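Aldehyde dehydrogenase (Anabaena variabilis, PDB 4H7N) is a putative aldehyde dehydrogenase, probably using NAD+ to oxidise aldehydes to the corresponding acids. Local coordinates at residues V159-S162 with F168-P171; M174-V179 with L186-G191. All coordinates share one frame; numbering follows the deposited sequence.

Contact 1. Residues V159-S162 with F168-P171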
loop_
_atom_site.group_PDB
_atom_site.type_symbol
_atom_site.label_atom_id
_atom_site.label_comp_id
_atom_site.label_asym_id
_atom_site.label_seq_id
_atom_site.Cartn_x
_atom_site.Cartn_y
_atom_site.Cartn_z
ATOM N N VAL A 159 -20.174 -2.356 -3.895
ATOM C CA VAL A 159 -20.139 -0.950 -4.052
ATOM C C VAL A 159 -21.260 -0.301 -3.241
ATOM O O VAL A 159 -22.420 -0.656 -3.416
ATOM C CB VAL A 159 -20.349 -0.557 -5.559
ATOM C CG1 VAL A 159 -20.344 0.964 -5.765
ATOM C CG2 VAL A 159 -19.312 -1.221 -6.411
ATOM N N LYS A 160 -20.889 0.653 -2.399
ATOM C CA LYS A 160 -21.805 1.426 -1.554
ATOM C C LYS A 160 -21.673 2.906 -1.889
ATOM O O LYS A 160 -20.833 3.623 -1.335
ATOM C CB LYS A 160 -21.565 1.211 -0.015
ATOM C CG LYS A 160 -22.807 1.721 0.716
ATOM C CD LYS A 160 -22.618 2.434 2.028
ATOM C CE LYS A 160 -21.765 3.678 1.940
ATOM N NZ LYS A 160 -22.613 4.809 1.682
ATOM N N PRO A 161 -22.473 3.369 -2.828
ATOM C CA PRO A 161 -22.479 4.809 -3.122
ATOM C C PRO A 161 -23.115 5.623 -1.995
ATOM O O PRO A 161 -23.718 5.059 -1.118
ATOM C CB PRO A 161 -23.283 4.922 -4.428
ATOM C CG PRO A 161 -23.603 3.525 -4.845
ATOM C CD PRO A 161 -23.481 2.646 -3.622
ATOM N N SER A 162 -22.892 6.923 -1.999
ATOM C CA SER A 162 -23.419 7.836 -0.983
ATOM C C SER A 162 -24.907 7.828 -1.078
ATOM O O SER A 162 -25.468 7.850 -2.167
ATOM C CB SER A 162 -22.958 9.285 -1.251
ATOM O OG SER A 162 -23.623 10.249 -0.410
ATOM N N PHE A 168 -28.619 6.465 -9.509
ATOM C CA PHE A 168 -27.980 5.986 -10.743
ATOM C C PHE A 168 -27.770 4.490 -10.727
ATOM O O PHE A 168 -27.587 3.909 -11.775
ATOM C CB PHE A 168 -26.647 6.674 -10.982
ATOM C CG PHE A 168 -25.567 6.219 -10.037
ATOM C CD1 PHE A 168 -25.466 6.739 -8.765
ATOM C CD2 PHE A 168 -24.663 5.247 -10.428
ATOM C CE1 PHE A 168 -24.469 6.318 -7.905
ATOM C CE2 PHE A 168 -23.653 4.809 -9.567
ATOM C CZ PHE A 168 -23.552 5.358 -8.308
ATOM N N VAL A 169 -27.791 3.881 -9.548
ATOM C CA VAL A 169 -27.633 2.457 -9.387
ATOM C C VAL A 169 -28.761 1.650 -10.077
ATOM O O VAL A 169 -28.502 0.601 -10.704
ATOM C CB VAL A 169 -27.495 2.083 -7.886
ATOM C CG1 VAL A 169 -27.491 0.588 -7.704
ATOM C CG2 VAL A 169 -26.152 2.592 -7.352
ATOM N N ALA A 170 -29.981 2.143 -10.039
ATOM C CA ALA A 170 -31.125 1.326 -10.510
ATOM C C ALA A 170 -30.943 0.939 -11.996
ATOM O O ALA A 170 -31.050 -0.213 -12.338
ATOM C CB ALA A 170 -32.447 2.043 -10.281
ATOM N N PRO A 171 -30.575 1.879 -12.866
ATOM C CA PRO A 171 -30.350 1.434 -14.255
ATOM C C PRO A 171 -29.081 0.566 -14.440
ATOM O O PRO A 171 -29.106 -0.378 -15.237
ATOM C CB PRO A 171 -30.351 2.728 -15.055
ATOM C CG PRO A 171 -30.086 3.802 -14.077
ATOM C CD PRO A 171 -30.670 3.338 -12.762
#

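Contact 2. Residues M174-V179 with L186-G191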
loop_
_atom_site.group_PDB
_atom_site.type_symbol
_atom_site.label_atom_id
_atom_site.label_comp_id
_atom_site.label_asym_id
_atom_site.label_seq_id
_atom_site.Cartn_x
_atom_site.Cartn_y
_atom_site.Cartn_z
HETATM N N MSE A 174 -30.214 -2.917 -13.414
HETATM C CA MSE A 174 -31.059 -3.497 -14.425
HETATM C C MSE A 174 -30.214 -4.025 -15.571
HETATM O O MSE A 174 -30.521 -5.074 -16.146
HETATM C CB MSE A 174 -32.073 -2.451 -14.879
HETATM C CG MSE A 174 -32.754 -2.793 -16.191
HETATM SE SE MSE A 174 -34.261 -1.562 -16.603
HETATM C CE MSE A 174 -33.342 0.175 -16.849
ATOM N N ALA A 175 -29.141 -3.324 -15.946
ATOM C CA ALA A 175 -28.291 -3.818 -17.055
ATOM C C ALA A 175 -27.514 -5.030 -16.601
ATOM O O ALA A 175 -27.297 -5.997 -17.359
ATOM C CB ALA A 175 -27.338 -2.732 -17.521
ATOM N N LEU A 176 -27.056 -4.945 -15.358
ATOM C CA LEU A 176 -26.216 -5.970 -14.737
ATOM C C LEU A 176 -26.921 -7.333 -14.725
ATOM O O LEU A 176 -26.298 -8.375 -14.998
ATOM C CB LEU A 176 -25.846 -5.543 -13.323
ATOM C CG LEU A 176 -25.103 -6.533 -12.442
ATOM C CD1 LEU A 176 -23.776 -6.894 -13.093
ATOM C CD2 LEU A 176 -24.883 -5.973 -11.070
ATOM N N ASN A 177 -28.215 -7.329 -14.428
ATOM C CA ASN A 177 -28.942 -8.570 -14.260
ATOM C C ASN A 177 -29.176 -9.305 -15.557
ATOM O O ASN A 177 -29.673 -10.398 -15.515
ATOM C CB ASN A 177 -30.281 -8.342 -13.553
ATOM C CG ASN A 177 -30.126 -8.085 -12.061
ATOM O OD1 ASN A 177 -29.217 -8.604 -11.411
ATOM N ND2 ASN A 177 -31.031 -7.300 -11.516
ATOM N N THR A 178 -28.849 -8.719 -16.702
ATOM C CA THR A 178 -28.869 -9.443 -17.968
ATOM C C THR A 178 -27.539 -10.134 -18.288
ATOM O O THR A 178 -27.429 -10.822 -19.306
ATOM C CB THR A 178 -29.194 -8.494 -19.162
ATOM O OG1 THR A 178 -28.102 -7.596 -19.338
ATOM C CG2 THR A 178 -30.433 -7.654 -18.887
ATOM N N VAL A 179 -26.536 -9.986 -17.424
ATOM C CA VAL A 179 -25.190 -10.517 -17.652
ATOM C C VAL A 179 -24.862 -11.550 -16.586
ATOM O O VAL A 179 -24.422 -11.210 -15.483
ATOM C CB VAL A 179 -24.157 -9.398 -17.580
ATOM C CG1 VAL A 179 -22.773 -9.969 -17.805
ATOM C CG2 VAL A 179 -24.468 -8.328 -18.611
ATOM N N LEU A 186 -20.647 -8.388 -8.797
ATOM C CA LEU A 186 -20.741 -6.962 -8.637
ATOM C C LEU A 186 -22.031 -6.750 -7.893
ATOM O O LEU A 186 -23.124 -7.033 -8.425
ATOM C CB LEU A 186 -20.817 -6.278 -9.984
ATOM C CG LEU A 186 -21.095 -4.798 -9.917
ATOM C CD1 LEU A 186 -20.139 -4.054 -9.014
ATOM C CD2 LEU A 186 -21.033 -4.203 -11.314
ATOM N N ILE A 187 -21.905 -6.336 -6.642
ATOM C CA ILE A 187 -23.024 -6.194 -5.754
ATOM C C ILE A 187 -23.148 -4.727 -5.361
ATOM O O ILE A 187 -22.173 -4.127 -4.862
ATOM C CB ILE A 187 -22.760 -6.996 -4.456
ATOM C CG1 ILE A 187 -22.454 -8.453 -4.764
ATOM C CG2 ILE A 187 -23.969 -6.934 -3.554
ATOM C CD1 ILE A 187 -23.517 -9.167 -5.566
ATOM N N PHE A 188 -24.314 -4.135 -5.571
ATOM C CA PHE A 188 -24.561 -2.757 -5.136
ATOM C C PHE A 188 -25.365 -2.777 -3.822
ATOM O O PHE A 188 -26.348 -3.508 -3.741
ATOM C CB PHE A 188 -25.407 -2.019 -6.147
ATOM C CG PHE A 188 -24.676 -1.711 -7.398
ATOM C CD1 PHE A 188 -23.836 -0.633 -7.453
ATOM C CD2 PHE A 188 -24.813 -2.512 -8.501
ATOM C CE1 PHE A 188 -23.156 -0.335 -8.606
ATOM C CE2 PHE A 188 -24.129 -2.224 -9.679
ATOM C CZ PHE A 188 -23.301 -1.136 -9.711
ATOM N N VAL A 189 -24.926 -2.027 -2.828
ATOM C CA VAL A 189 -25.649 -1.905 -1.572
ATOM C C VAL A 189 -25.883 -0.432 -1.295
ATOM O O VAL A 189 -25.105 0.416 -1.675
ATOM C CB VAL A 189 -24.952 -2.586 -0.387
ATOM C CG1 VAL A 189 -24.788 -4.086 -0.652
ATOM C CG2 VAL A 189 -23.603 -2.005 -0.131
ATOM N N GLU A 190 -26.973 -0.140 -0.628
ATOM C CA GLU A 190 -27.387 1.244 -0.352
ATOM C C GLU A 190 -27.191 1.545 1.113
ATOM O O GLU A 190 -27.359 0.650 1.967
ATOM C CB GLU A 190 -28.877 1.387 -0.655
ATOM C CG GLU A 190 -29.198 1.408 -2.133
ATOM C CD GLU A 190 -30.687 1.140 -2.425
ATOM O OE1 GLU A 190 -31.475 0.754 -1.476
ATOM O OE2 GLU A 190 -31.063 1.336 -3.622
ATOM N N GLY A 191 -26.890 2.793 1.433
ATOM C CA GLY A 191 -26.857 3.168 2.818
ATOM C C GLY A 191 -26.006 4.356 3.045
ATOM O O GLY A 191 -25.367 4.836 2.117
#

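Contact 1. Residues V159-S162 with F168-P171
Pro161, on the strand that runs through Val159, and Val169, in the first turn of the following helix, bring their CA atoms to 8.4 Å, a spacing bridged by side chains with no hydrogen bond across. The proline ring meets two neighbours at once. Its CG reaches Val169 CG2 at 3.7 Å, the two side chains crossing at about a right angle, while Pro161 CB lies 3.9 Å from Phe168 CZ, approaching the aromatic ring obliquely. Val169 CG2 also sits over one face of the Phe168 ring, offset toward its rim, so this one methyl touches both the proline and the aromatic ring. Phe168 holds CG between its own backbone N and carbonyl carbon (chi1 72°), which swings the ring back toward the strand; Leu140 and Ser143 of helix 139-144 also pack on it. Beside the apolar contact, Lys160 NZ donates to Pro161 O at 3.0 Å, from well above the carbonyl plane, and also to Gly191 O, linking the strand to the loop that follows strand 186-188. Between the segments themselves the chemistry is purely apolar, consistent with shape and burial, rather than directional bonds between them, governing how they fit.

Contact 2. Residues M174-V179 with L186-G191
One residue before Leu176, the side chain that reaches across to Leu186 and Phe188, the carbonyl oxygen Ala175 O takes two bonds from a single threonine. Thr178 OG1 donates to it at 2.7 Å, tilted 17° from the carbonyl plane, and Thr178 N adds a longer bond of 3.2 Å. Val179 N bonds to Leu176 O at 2.9 Å, closing a type I turn from Leu176 to Val179. Leu176 extends CG anti to its backbone nitrogen (chi1 173°), and its CD2 methyl makes the closest contacts across. Leu176 CD2 lies 3.3 Å from the backbone oxygen Leu186 O and 4.1 Å from Leu186 CG. The same Leu176 CD2 also comes to 4.1 Å from Phe188 CE2, meeting that ring at its edge, near the ring plane. Leu186 and Phe188 both send CB toward the helix, whereas Ile187 between them points away and packs on Gln33 and Ala37 of helix 27-46. Trp59 of helix 48-64 and Leu182 of the connecting loop also pack on Leu176. A helix laid in this way on the strand that follows it is the second half of a beta-alpha-beta crossover, as expected in the Rossmann-like nucleotide-binding domain of aldehyde dehydrogenases.

The two contacts illustrate how one short helix is seated in a beta-alpha-beta unit. Contact 1 sets the start of helix 169-176 against strand 156-161, and contact 2 sets its later part against strand 186-188, the parallel neighbour in the same sheet. Contact 1 is wholly buried, its centre about 15 Å from that of the chain; contact 2, at about 21 Å between centres, is mostly buried, with Phe188 partly exposed. Each helical segment also carries exposed residues, such as Ala170 and Met174. Contact 1 depends on a proline, a valine and an aromatic ring; contact 2 centres on Leu176, which meets a backbone oxygen as well as side chains. A probable hydrogen bond from Val159 N to Ile187 O, 2.8 Å, is one link between them.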